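Local coordinates for protein regulator of polyketide synthase expression (PDB 3ONQ) that is of unknown function but probably binds DNA through a PucR-type C-terminal helix-turn-helix domain and regulates transcription, perhaps of polyketide synthase genes, at residues B[56-60]-B[139-143]; B[60-64]-B[92-96]; B[120-126]-B[158-162]; B[145-149]-B[168-174]. All blocks are in the same frame, centred on the assembly; numbering follows the deposited sequence.

Interaction 1 of 4, residues B[56-60]-B[139-143]; sequences CFAIG and ALRET
T143 lies against A58 and G60 where helix 132-149 packs on strand 55-61. Its CB directs the two branches to different parts of the strand. OG1 sits beside the backbone N and anti to the carbonyl carbon (chi1 -65°). There OG1 of T143 lies 3.5 Å from CB of A58. The same hydroxyl donates a hydrogen bond to the helix carbonyl one turn back, 2.8 Å from OG1 of T143 to O of A139. That oxygen also accepts the amide N of T143, and the two donors reach it from opposite faces of its plane. The hydroxyl bond gives OG1 a partner within the helix and helps fix the rotation of the side chain. The other branch, CG2, points at the G60 backbone, 3.8 Å from CG2 of T143 to N of G60. G60 has no side chain, so the methyl can pack close against its backbone. One turn earlier, A139 brings its CB to 3.9 Å from CB of A58. CD2 of L140 reaches the A58 methyl from another direction. The axes of 56-60 and 139-143 approach to 7.6 Å and cross at -27°, a closeness consistent with the small residues A58, G60 and A139. On the far face of the strand, F57 and I59 pack on helix 107-114. A central strand covered by helices on both faces is typical of an alpha-beta-alpha sandwich.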
# COMPACT_ATOMS: atom_id res chain seq x y z
N CYS B 56 -4.74 1.74 -19.46
CA CYS B 56 -4.46 3.10 -19.86
C CYS B 56 -2.98 3.25 -20.17
O CYS B 56 -2.19 2.37 -19.81
CB CYS B 56 -4.86 4.08 -18.74
SG CYS B 56 -3.88 3.88 -17.20
N PHE B 57 -2.62 4.36 -20.82
CA PHE B 57 -1.23 4.71 -21.05
C PHE B 57 -1.18 6.21 -21.21
O PHE B 57 -2.22 6.85 -21.39
CB PHE B 57 -0.68 4.02 -22.31
CG PHE B 57 -1.44 4.35 -23.57
CD1 PHE B 57 -1.12 5.47 -24.32
CD2 PHE B 57 -2.47 3.53 -24.01
CE1 PHE B 57 -1.83 5.78 -25.48
CE2 PHE B 57 -3.17 3.82 -25.17
CZ PHE B 57 -2.86 4.96 -25.90
N ALA B 58 0.02 6.77 -21.16
CA ALA B 58 0.16 8.21 -21.21
C ALA B 58 1.13 8.64 -22.30
O ALA B 58 2.08 7.92 -22.64
CB ALA B 58 0.61 8.74 -19.84
N ILE B 59 0.89 9.82 -22.86
CA ILE B 59 1.78 10.44 -23.82
C ILE B 59 2.00 11.85 -23.33
O ILE B 59 1.06 12.49 -22.86
CB ILE B 59 1.15 10.51 -25.22
CG1 ILE B 59 0.80 9.11 -25.72
CG2 ILE B 59 2.10 11.18 -26.20
CD1 ILE B 59 0.07 9.11 -27.08
N GLY B 60 3.24 12.33 -23.43
CA GLY B 60 3.54 13.68 -22.97
C GLY B 60 4.65 14.30 -23.79
O GLY B 60 5.52 13.61 -24.31
N ALA B 139 1.51 5.83 -14.86
CA ALA B 139 1.73 6.26 -16.24
C ALA B 139 2.01 7.76 -16.32
O ALA B 139 2.94 8.20 -17.00
CB ALA B 139 0.52 5.90 -17.13
N LEU B 140 1.21 8.55 -15.63
CA LEU B 140 1.42 9.99 -15.64
C LEU B 140 2.74 10.40 -14.98
O LEU B 140 3.43 11.30 -15.46
CB LEU B 140 0.24 10.72 -15.00
CG LEU B 140 -1.01 10.72 -15.89
CD1 LEU B 140 -2.26 11.20 -15.13
CD2 LEU B 140 -0.76 11.62 -17.09
N ARG B 141 3.10 9.76 -13.88
CA ARG B 141 4.32 10.13 -13.19
C ARG B 141 5.58 9.69 -13.96
O ARG B 141 6.52 10.47 -14.10
CB ARG B 141 4.32 9.63 -11.75
CG ARG B 141 3.39 10.45 -10.86
CD ARG B 141 3.36 9.95 -9.42
NE ARG B 141 4.66 10.00 -8.75
CZ ARG B 141 5.12 11.05 -8.08
NH1 ARG B 141 4.39 12.16 -7.99
NH2 ARG B 141 6.31 11.00 -7.49
N GLU B 142 5.61 8.47 -14.49
CA GLU B 142 6.78 8.06 -15.25
C GLU B 142 6.94 8.96 -16.47
O GLU B 142 8.06 9.23 -16.92
CB GLU B 142 6.74 6.58 -15.64
CG GLU B 142 5.63 6.18 -16.61
CD GLU B 142 5.39 4.67 -16.62
OE1 GLU B 142 6.35 3.91 -16.38
OE2 GLU B 142 4.25 4.24 -16.85
N THR B 143 5.81 9.43 -17.00
CA THR B 143 5.83 10.34 -18.14
C THR B 143 6.41 11.70 -17.72
O THR B 143 7.32 12.23 -18.35
CB THR B 143 4.44 10.51 -18.77
OG1 THR B 143 4.02 9.26 -19.33
CG2 THR B 143 4.48 11.56 -19.88

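Interaction 2 of 4, residues B[60-64]-B[92-96]; sequences GGVPS and GTFLL
V62 and F94 meet through their first torsions. In V62, CG1 is anti to the backbone N (chi1 177°), which leaves CG2 beside that N and facing the ring. In F94, CG lies beside its own backbone N (chi1 -54°), which turns the ring toward V62. CG2 of V62 then sits 3.7 Å from CD1 of F94, and the two side chains cross obliquely. O of G61 lies at the edge of the ring, near its plane. This oxygen is chiefly engaged with the neighbouring strand: N of L95 donates to O of G61 at 2.8 Å. The return bond, from N of G61 to O of L95, is longer at 3.2 Å. Together they make G61 and L95 an antiparallel hydrogen-bonded pair. G60 and L96 form the adjacent non-hydrogen-bonded pair, their CA atoms 4.2 Å apart. CA of G60 also makes a CA-H...O contact with O of L95, 3.3 Å away. After G61 the chain leaves the sheet, and CD of P63 comes to 3.6 Å from O of T93. L95 packs against helix 67-80, while L96 faces helix 132-149. This is the pairing of two antiparallel neighbours, strands 55-61 and 94-100, inside a mixed sheet sandwiched between helices.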
# COMPACT_ATOMS: atom_id res chain seq x y z
N GLY B 60 3.24 12.33 -23.43
CA GLY B 60 3.54 13.68 -22.97
C GLY B 60 4.65 14.30 -23.79
O GLY B 60 5.52 13.61 -24.31
N GLY B 61 4.60 15.63 -23.90
CA GLY B 61 5.63 16.39 -24.59
C GLY B 61 5.21 17.85 -24.60
O GLY B 61 4.35 18.25 -23.82
N VAL B 62 5.82 18.64 -25.48
CA VAL B 62 5.49 20.06 -25.55
C VAL B 62 4.62 20.31 -26.78
O VAL B 62 4.95 19.86 -27.86
CB VAL B 62 6.77 20.89 -25.66
CG1 VAL B 62 6.44 22.38 -25.81
CG2 VAL B 62 7.69 20.64 -24.46
N PRO B 63 3.51 21.05 -26.60
CA PRO B 63 2.61 21.24 -27.74
C PRO B 63 3.28 21.90 -28.94
O PRO B 63 4.18 22.72 -28.77
CB PRO B 63 1.48 22.13 -27.19
CG PRO B 63 1.91 22.54 -25.81
CD PRO B 63 2.97 21.59 -25.35
N SER B 64 2.87 21.50 -30.14
CA SER B 64 3.48 21.97 -31.38
C SER B 64 3.24 23.46 -31.60
O SER B 64 4.14 24.19 -32.01
CB SER B 64 2.91 21.18 -32.56
OG SER B 64 3.82 21.19 -33.64
N GLY B 92 4.16 22.43 -16.13
CA GLY B 92 5.19 23.30 -16.66
C GLY B 92 4.88 23.59 -18.12
O GLY B 92 3.75 23.95 -18.46
N THR B 93 5.87 23.41 -18.99
CA THR B 93 5.67 23.57 -20.42
C THR B 93 5.06 22.32 -21.08
O THR B 93 4.72 22.35 -22.27
CB THR B 93 7.00 23.82 -21.11
OG1 THR B 93 7.88 22.73 -20.80
CG2 THR B 93 7.63 25.11 -20.61
N PHE B 94 4.95 21.23 -20.33
CA PHE B 94 4.51 19.95 -20.90
C PHE B 94 2.99 19.78 -20.89
O PHE B 94 2.32 20.21 -19.96
CB PHE B 94 5.12 18.77 -20.14
CG PHE B 94 6.61 18.83 -20.03
CD1 PHE B 94 7.39 18.92 -21.17
CD2 PHE B 94 7.23 18.77 -18.80
CE1 PHE B 94 8.76 18.97 -21.07
CE2 PHE B 94 8.60 18.82 -18.70
CZ PHE B 94 9.36 18.92 -19.83
N LEU B 95 2.46 19.13 -21.92
CA LEU B 95 1.09 18.63 -21.91
C LEU B 95 1.15 17.12 -21.76
O LEU B 95 1.88 16.46 -22.50
CB LEU B 95 0.36 19.01 -23.21
CG LEU B 95 -1.10 18.59 -23.34
CD1 LEU B 95 -1.87 19.59 -24.16
CD2 LEU B 95 -1.23 17.18 -23.96
N LEU B 96 0.42 16.58 -20.79
CA LEU B 96 0.36 15.13 -20.59
C LEU B 96 -1.06 14.66 -20.84
O LEU B 96 -2.01 15.31 -20.43
CB LEU B 96 0.78 14.74 -19.17
CG LEU B 96 2.27 14.63 -18.83
CD1 LEU B 96 3.01 15.87 -19.23
CD2 LEU B 96 2.46 14.33 -17.34

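Interaction 3 of 4, residues B[120-126]-B[158-162]; sequences EDEPLYL and RPLRA
R158 reaches along the 120-126 segment and lays its guanidinium between E120 and L124. The arginine chain is extended from CG to NE, with CG anti to the backbone N (chi1 180°). One face of the guanidinium looks at L124, and the opposite face at E120. The E120 and R158 side chains cross at about a right angle, their flat groups 41° apart. OE2 of E120 is 3.4 Å from NH2 of R158, well out of the guanidinium plane. The salt bridge is therefore one of charge alone, and E120 is poorly ordered. O of E122 lies at the guanidinium edge. Outside the segments, NH1 also bonds to the backbone O of S119.

L124 and P159 lie side by side and point the same way, with CD2 of L124 3.9 Å from CB of P159. A cis peptide bond precedes P159. The backbones then pair in parallel: N of L160 donates to O of L124 at 2.7 Å, and N of L126 to O of L160 at 3.0 Å. Y125 extends along the L160 side of the sheet. Its CD1 touches CB of L160, and its hydroxyl donates to O of A162 at 2.7 Å. That bond runs in the carbonyl plane, on a lone pair, and ties the chain at A162 to the tyrosine hydroxyl. Y125 also packs against helix 132-149. The parallel pairing of strands 124-131 and 160-161, joined through that helix, is a beta-alpha-beta crossover at one edge of the sheet.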
# COMPACT_ATOMS: atom_id res chain seq x y z
N GLU B 120 8.46 19.14 -32.55
CA GLU B 120 9.55 18.29 -33.01
C GLU B 120 10.85 18.66 -32.32
O GLU B 120 11.82 17.89 -32.36
CB GLU B 120 9.72 18.43 -34.53
CG GLU B 120 8.53 17.96 -35.36
CD GLU B 120 8.49 16.45 -35.57
OE1 GLU B 120 9.58 15.85 -35.73
OE2 GLU B 120 7.38 15.88 -35.56
N ASP B 121 10.89 19.83 -31.69
CA ASP B 121 12.13 20.36 -31.11
C ASP B 121 12.23 20.02 -29.63
O ASP B 121 13.18 20.42 -28.96
CB ASP B 121 12.21 21.88 -31.27
CG ASP B 121 12.22 22.32 -32.73
OD1 ASP B 121 12.92 21.68 -33.54
OD2 ASP B 121 11.52 23.30 -33.06
N GLU B 122 11.23 19.30 -29.12
CA GLU B 122 11.18 18.94 -27.71
C GLU B 122 10.93 17.43 -27.56
O GLU B 122 10.37 16.80 -28.44
CB GLU B 122 10.08 19.72 -26.99
CG GLU B 122 10.13 21.24 -27.21
CD GLU B 122 11.42 21.87 -26.68
OE1 GLU B 122 12.07 21.27 -25.80
OE2 GLU B 122 11.77 22.98 -27.15
N PRO B 123 11.36 16.86 -26.44
CA PRO B 123 11.15 15.44 -26.17
C PRO B 123 9.68 15.06 -26.12
O PRO B 123 8.81 15.88 -25.81
CB PRO B 123 11.79 15.25 -24.79
CG PRO B 123 12.84 16.31 -24.75
CD PRO B 123 12.19 17.49 -25.40
N LEU B 124 9.41 13.80 -26.45
CA LEU B 124 8.09 13.23 -26.45
C LEU B 124 8.25 11.87 -25.77
O LEU B 124 9.21 11.15 -26.07
CB LEU B 124 7.62 13.05 -27.89
CG LEU B 124 6.32 12.32 -28.18
CD1 LEU B 124 5.13 13.16 -27.72
CD2 LEU B 124 6.20 12.01 -29.66
N TYR B 125 7.35 11.52 -24.86
CA TYR B 125 7.43 10.24 -24.16
C TYR B 125 6.13 9.44 -24.22
O TYR B 125 5.05 10.00 -24.01
CB TYR B 125 7.84 10.45 -22.70
CG TYR B 125 7.92 9.16 -21.90
CD1 TYR B 125 9.09 8.43 -21.87
CD2 TYR B 125 6.82 8.66 -21.20
CE1 TYR B 125 9.18 7.24 -21.15
CE2 TYR B 125 6.90 7.47 -20.46
CZ TYR B 125 8.10 6.77 -20.45
OH TYR B 125 8.22 5.59 -19.75
N LEU B 126 6.24 8.14 -24.50
CA LEU B 126 5.10 7.23 -24.55
C LEU B 126 5.23 6.19 -23.44
O LEU B 126 6.23 5.48 -23.40
CB LEU B 126 5.05 6.52 -25.92
CG LEU B 126 3.98 5.42 -26.07
CD1 LEU B 126 2.57 5.99 -25.91
CD2 LEU B 126 4.08 4.66 -27.41
N ARG B 158 12.62 9.29 -30.51
CA ARG B 158 11.33 9.95 -30.58
C ARG B 158 10.30 8.94 -31.09
O ARG B 158 10.40 8.47 -32.22
CB ARG B 158 11.39 11.17 -31.50
CG ARG B 158 10.06 11.89 -31.62
CD ARG B 158 10.19 13.16 -32.44
NE ARG B 158 8.89 13.80 -32.63
CZ ARG B 158 8.48 14.87 -31.95
NH1 ARG B 158 9.28 15.43 -31.05
NH2 ARG B 158 7.28 15.38 -32.18
N PRO B 159 9.33 8.60 -30.26
CA PRO B 159 9.26 9.07 -28.89
C PRO B 159 10.21 8.32 -27.97
O PRO B 159 10.61 7.21 -28.28
CB PRO B 159 7.83 8.71 -28.51
CG PRO B 159 7.57 7.48 -29.25
CD PRO B 159 8.31 7.59 -30.54
N LEU B 160 10.54 8.93 -26.85
CA LEU B 160 11.23 8.25 -25.79
C LEU B 160 10.25 7.23 -25.25
O LEU B 160 9.05 7.47 -25.22
CB LEU B 160 11.60 9.23 -24.69
CG LEU B 160 12.60 10.32 -25.05
CD1 LEU B 160 12.54 11.42 -24.03
CD2 LEU B 160 13.97 9.73 -25.12
N ARG B 161 10.74 6.08 -24.83
CA ARG B 161 9.86 5.02 -24.34
C ARG B 161 10.34 4.34 -23.08
O ARG B 161 11.52 4.30 -22.79
CB ARG B 161 9.73 3.92 -25.39
CG ARG B 161 9.04 4.29 -26.67
CD ARG B 161 8.79 3.04 -27.47
NE ARG B 161 8.11 3.31 -28.73
CZ ARG B 161 8.70 3.87 -29.78
NH1 ARG B 161 8.01 4.07 -30.89
NH2 ARG B 161 9.96 4.24 -29.71
N ALA B 162 9.39 3.81 -22.32
CA ALA B 162 9.69 2.84 -21.29
C ALA B 162 10.73 3.26 -20.27
O ALA B 162 10.60 4.26 -19.59
CB ALA B 162 10.05 1.50 -21.91
O HOH W 1 11.10 14.39 -29.84
O HOH W 2 6.71 2.89 -23.15

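Interaction 4 of 4, residues B[145-149]-B[168-174]; sequences FSLQA and ERALLGD
F145 stacks its ring on D174. CB of D174 stands 3.5 Å from the centroid of the F145 ring, over the face, in a CH-pi contact. The D174 carboxylate continues the stack, its plane 14° from that of the ring. CD1 of F145 also meets CB of L172, at 3.9 Å. CD1 of L172 reaches back to CB of Q148 at 3.7 Å. Further along, A149 sets its methyl 3.6 Å from CB of E168. The helical segments 145-149 and 168-172 cross at 103°, nearly perpendicular. G173 ends the second helix in a Schellman motif. D174 follows as the N-cap of helix 175-190, its OD1 capping N of Y176. This tight turn between two helices presents the carboxylate to the phenyl ring. NE of R169 donates to OD2 of D174 at 2.8 Å, and NH2 joins it, both in the guanidinium plane. The arginine chain bends at chi3 (51°), which brings NE round to the acid. NH1 of R169 joins OG of S146 through a water, and that hydroxyl bonds to O of E142. E168 turns its acid away to a salt bridge with R245. M259 of the second subunit packs on E168 and L172.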
# COMPACT_ATOMS: atom_id res chain seq x y z
N PHE B 145 8.37 12.41 -15.06
CA PHE B 145 9.79 12.29 -14.75
C PHE B 145 10.68 12.06 -15.99
O PHE B 145 11.80 12.57 -16.04
CB PHE B 145 10.03 11.17 -13.73
CG PHE B 145 9.75 11.57 -12.31
CD1 PHE B 145 10.54 12.50 -11.66
CD2 PHE B 145 8.72 10.96 -11.60
CE1 PHE B 145 10.31 12.84 -10.33
CE2 PHE B 145 8.47 11.29 -10.28
CZ PHE B 145 9.26 12.24 -9.64
N SER B 146 10.19 11.29 -16.96
CA SER B 146 10.94 11.05 -18.19
C SER B 146 11.16 12.35 -18.95
O SER B 146 12.24 12.60 -19.46
CB SER B 146 10.24 10.02 -19.11
OG SER B 146 10.33 8.71 -18.58
N LEU B 147 10.12 13.18 -19.02
CA LEU B 147 10.23 14.43 -19.75
C LEU B 147 11.19 15.37 -19.04
O LEU B 147 11.96 16.06 -19.69
CB LEU B 147 8.85 15.09 -19.93
CG LEU B 147 7.89 14.36 -20.89
CD1 LEU B 147 6.45 14.90 -20.78
CD2 LEU B 147 8.37 14.43 -22.35
N GLN B 148 11.15 15.40 -17.70
CA GLN B 148 12.10 16.21 -16.93
C GLN B 148 13.54 15.69 -17.04
O GLN B 148 14.49 16.44 -16.93
CB GLN B 148 11.68 16.27 -15.46
CG GLN B 148 10.38 17.04 -15.21
CD GLN B 148 10.07 17.23 -13.74
OE1 GLN B 148 10.18 16.30 -12.94
NE2 GLN B 148 9.70 18.46 -13.37
N ALA B 149 13.68 14.39 -17.26
CA ALA B 149 14.99 13.74 -17.34
C ALA B 149 15.62 13.85 -18.75
O ALA B 149 16.84 13.87 -18.90
CB ALA B 149 14.85 12.25 -16.94
N GLU B 168 18.49 8.90 -14.63
CA GLU B 168 18.16 10.32 -14.49
C GLU B 168 16.85 10.50 -13.69
O GLU B 168 16.74 11.41 -12.86
CB GLU B 168 18.07 11.00 -15.85
CG GLU B 168 19.39 11.05 -16.60
CD GLU B 168 19.77 9.73 -17.26
OE1 GLU B 168 18.94 8.80 -17.31
OE2 GLU B 168 20.91 9.65 -17.75
N ARG B 169 15.88 9.64 -13.95
CA ARG B 169 14.63 9.67 -13.19
C ARG B 169 14.90 9.39 -11.72
O ARG B 169 14.37 10.07 -10.84
CB ARG B 169 13.62 8.67 -13.75
CG ARG B 169 13.00 9.11 -15.07
CD ARG B 169 12.24 7.97 -15.74
NE ARG B 169 11.29 7.35 -14.81
CZ ARG B 169 10.67 6.20 -15.04
NH1 ARG B 169 10.87 5.57 -16.20
NH2 ARG B 169 9.83 5.70 -14.14
N ALA B 170 15.72 8.38 -11.45
CA ALA B 170 16.08 8.07 -10.08
C ALA B 170 16.78 9.26 -9.41
O ALA B 170 16.47 9.59 -8.25
CB ALA B 170 16.94 6.81 -10.00
N LEU B 171 17.67 9.94 -10.14
CA LEU B 171 18.32 11.15 -9.60
C LEU B 171 17.32 12.26 -9.25
O LEU B 171 17.57 13.08 -8.38
CB LEU B 171 19.36 11.70 -10.58
CG LEU B 171 20.63 10.86 -10.77
CD1 LEU B 171 21.39 11.31 -12.01
CD2 LEU B 171 21.52 10.91 -9.51
N LEU B 172 16.19 12.30 -9.97
CA LEU B 172 15.15 13.30 -9.69
C LEU B 172 14.25 12.91 -8.52
O LEU B 172 13.45 13.72 -8.05
CB LEU B 172 14.28 13.52 -10.93
CG LEU B 172 14.97 14.21 -12.11
CD1 LEU B 172 14.00 14.29 -13.30
CD2 LEU B 172 15.44 15.60 -11.70
N GLY B 173 14.38 11.67 -8.06
CA GLY B 173 13.63 11.23 -6.89
C GLY B 173 12.41 10.38 -7.25
O GLY B 173 11.53 10.20 -6.43
N ASP B 174 12.37 9.87 -8.47
CA ASP B 174 11.28 9.01 -8.93
C ASP B 174 11.40 7.60 -8.35
O ASP B 174 12.21 6.80 -8.81
CB ASP B 174 11.34 8.92 -10.46
CG ASP B 174 10.22 8.08 -11.05
OD1 ASP B 174 9.37 7.58 -10.27
OD2 ASP B 174 10.18 7.93 -12.30
O HOH W 3 12.07 6.20 -18.69

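Interactions 1 and 2 share G60: T143 covers it, and strand 94-100 runs beside it. CG2 of T143 is 3.9 Å from CG of L96. G60 also joins interaction 3, its O lying 2.8 Å from N of Y125, a probable hydrogen bond. Helix 132-149 carries one side of interactions 1 and 4, whose centres are about 13 Å apart. From that helix L147 reaches interactions 2 and 3, its CD1 3.7 Å from N of G61. Y125 connects interactions 3 and 4, its CE1 3.2 Å from OG of S146. A sulfate about 3 Å from G173 and a glycerol about 4 Å from F145 (nearest atoms), probably from crystallisation, lie at interaction 4.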